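Long-range contact in thiamine-monophosphate kinase (Aquifex aeolicus, PDB 1VQV), which catalyses the ATP-dependent phosphorylation of thiamine monophosphate to thiamine diphosphate, the active form of vitamin B1: residues Leu86-Asp91 / Glu124-Ser129. Sequence-based numbering, arbitrary orientation.
Sequences LNLPED and EKIGIS
Asn-87 and Gly-127 form a hydrogen-bonded pair where the antiparallel strands 77-88 and 127-136 lie side by side in the four-stranded mixed sheet of the PurM-like N-terminal domain. Asn-87 N gives its hydrogen to Gly-127 O at 2.9 Å, and Gly-127 N returns one to Asn-87 O at the same length; both bonds are fairly straight (162°), and the second lands on a lone pair of the carbonyl oxygen. That oxygen is also met by the CA-H of Ile-126, with Ile-126 CA 3.2 Å from Asn-87 O.

In the adjacent non-hydrogen-bonded pair Leu-86 faces Ile-128, their side chains lying side by side on the face covered by helix 94-111. With CG beside the backbone N and anti to the carbonyl carbon (chi1 -68°), Leu-86 sets its CD2 branch against CG1 and CG2 of Ile-128, each 3.8 Å away. Leu-86 also packs on Tyr-101, an ATP-binding residue, so this part of the sheet adjoins the nucleotide site. Asn-87 lies on the other face of the sheet, where it packs on Asn-46 of the second subunit.

Past the strand end the Pro-89 ring closes the contact. Its CB lies 3.8 Å from Glu-124 O; CG comes nearer to that oxygen and also reaches Lys-125 CA; CD meets the Ile-126 side chain, which crosses the ring at about a right angle. With an alanine here, CG and CD would be gone, which would probably leave a gap beside Ile-126 CG1 and the backbone of Lys-125. Ile-126 N is bound by the Glu-47 carboxylate, while Ile-126 CG1 rests 3.6 Å from Pro-89 CD.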
loop_
_atom_site.group_PDB
_atom_site.type_symbol
_atom_site.label_atom_id
_atom_site.label_comp_id
_atom_site.label_asym_id
_atom_site.label_seq_id
_atom_site.Cartn_x
_atom_site.Cartn_y
_atom_site.Cartn_z
ATOM N N LEU B 86 6.086 2.110 6.207
ATOM C CA LEU B 86 6.937 3.255 6.496
ATOM C C LEU B 86 8.361 3.157 5.979
ATOM O O LEU B 86 9.029 2.141 6.159
ATOM C CB LEU B 86 6.985 3.512 8.005
ATOM C CG LEU B 86 5.712 3.999 8.694
ATOM C CD1 LEU B 86 6.034 4.281 10.141
ATOM C CD2 LEU B 86 5.187 5.268 8.012
ATOM N N ASN B 87 8.799 4.227 5.319
ATOM C CA ASN B 87 10.158 4.360 4.803
ATOM C C ASN B 87 10.782 5.360 5.774
ATOM O O ASN B 87 10.502 6.552 5.697
ATOM C CB ASN B 87 10.161 4.974 3.401
ATOM C CG ASN B 87 9.749 4.001 2.323
ATOM O OD1 ASN B 87 9.737 4.352 1.143
ATOM N ND2 ASN B 87 9.412 2.771 2.710
ATOM N N LEU B 88 11.625 4.886 6.681
ATOM C CA LEU B 88 12.219 5.772 7.671
ATOM C C LEU B 88 13.740 5.865 7.637
ATOM O O LEU B 88 14.432 4.871 7.427
ATOM C CB LEU B 88 11.792 5.322 9.070
ATOM C CG LEU B 88 10.292 5.089 9.260
ATOM C CD1 LEU B 88 10.027 4.181 10.462
ATOM C CD2 LEU B 88 9.615 6.418 9.416
ATOM N N PRO B 89 14.284 7.076 7.835
ATOM C CA PRO B 89 15.743 7.261 7.837
ATOM C C PRO B 89 16.251 6.633 9.144
ATOM O O PRO B 89 15.699 6.899 10.216
ATOM C CB PRO B 89 15.900 8.783 7.835
ATOM C CG PRO B 89 14.627 9.270 7.198
ATOM C CD PRO B 89 13.588 8.377 7.809
ATOM N N GLU B 90 17.295 5.813 9.063
ATOM C CA GLU B 90 17.827 5.137 10.252
ATOM C C GLU B 90 18.145 6.092 11.416
ATOM O O GLU B 90 18.155 5.685 12.576
ATOM C CB GLU B 90 19.077 4.297 9.890
ATOM C CG GLU B 90 20.358 5.113 9.719
ATOM C CD GLU B 90 21.587 4.263 9.349
ATOM O OE1 GLU B 90 21.743 3.152 9.916
ATOM O OE2 GLU B 90 22.411 4.714 8.509
ATOM N N ASP B 91 18.385 7.363 11.114
ATOM C CA ASP B 91 18.696 8.344 12.159
ATOM C C ASP B 91 17.488 9.143 12.636
ATOM O O ASP B 91 17.627 10.243 13.164
ATOM C CB ASP B 91 19.758 9.319 11.662
ATOM C CG ASP B 91 19.365 9.973 10.369
ATOM O OD1 ASP B 91 18.826 9.239 9.505
ATOM O OD2 ASP B 91 19.599 11.201 10.211
ATOM N N GLU B 124 16.358 7.329 2.791
ATOM C CA GLU B 124 17.011 8.605 3.010
ATOM C C GLU B 124 15.994 9.595 3.611
ATOM O O GLU B 124 16.350 10.423 4.453
ATOM C CB GLU B 124 17.595 9.117 1.684
ATOM C CG GLU B 124 18.575 10.287 1.829
ATOM C CD GLU B 124 19.917 9.899 2.468
ATOM O OE1 GLU B 124 20.778 9.298 1.771
ATOM O OE2 GLU B 124 20.099 10.200 3.675
ATOM N N LYS B 125 14.729 9.487 3.199
ATOM C CA LYS B 125 13.665 10.377 3.703
ATOM C C LYS B 125 12.366 9.646 4.147
ATOM O O LYS B 125 12.111 8.492 3.764
ATOM C CB LYS B 125 13.328 11.439 2.642
ATOM C CG LYS B 125 14.351 12.567 2.509
ATOM C CD LYS B 125 14.459 13.353 3.806
ATOM C CE LYS B 125 15.440 14.523 3.709
ATOM N NZ LYS B 125 15.026 15.551 2.711
ATOM N N ILE B 126 11.549 10.322 4.953
ATOM C CA ILE B 126 10.309 9.723 5.439
ATOM C C ILE B 126 9.255 9.589 4.339
ATOM O O ILE B 126 8.820 10.573 3.737
ATOM C CB ILE B 126 9.709 10.529 6.619
ATOM C CG1 ILE B 126 10.715 10.597 7.770
ATOM C CG2 ILE B 126 8.428 9.864 7.105
ATOM C CD1 ILE B 126 10.341 11.572 8.910
ATOM N N GLY B 127 8.876 8.349 4.064
ATOM C CA GLY B 127 7.869 8.079 3.062
ATOM C C GLY B 127 6.770 7.305 3.760
ATOM O O GLY B 127 7.035 6.255 4.335
ATOM N N ILE B 128 5.548 7.832 3.735
ATOM C CA ILE B 128 4.425 7.167 4.370
ATOM C C ILE B 128 3.477 6.687 3.288
ATOM O O ILE B 128 3.015 7.472 2.467
ATOM C CB ILE B 128 3.676 8.104 5.339
ATOM C CG1 ILE B 128 4.652 8.696 6.352
ATOM C CG2 ILE B 128 2.620 7.323 6.090
ATOM C CD1 ILE B 128 4.021 9.619 7.351
ATOM N N SER B 129 3.200 5.389 3.288
ATOM C CA SER B 129 2.321 4.791 2.299
ATOM C C SER B 129 1.255 3.995 3.035
ATOM O O SER B 129 1.558 3.017 3.714
ATOM C CB SER B 129 3.139 3.890 1.368
ATOM O OG SER B 129 2.344 3.319 0.348
#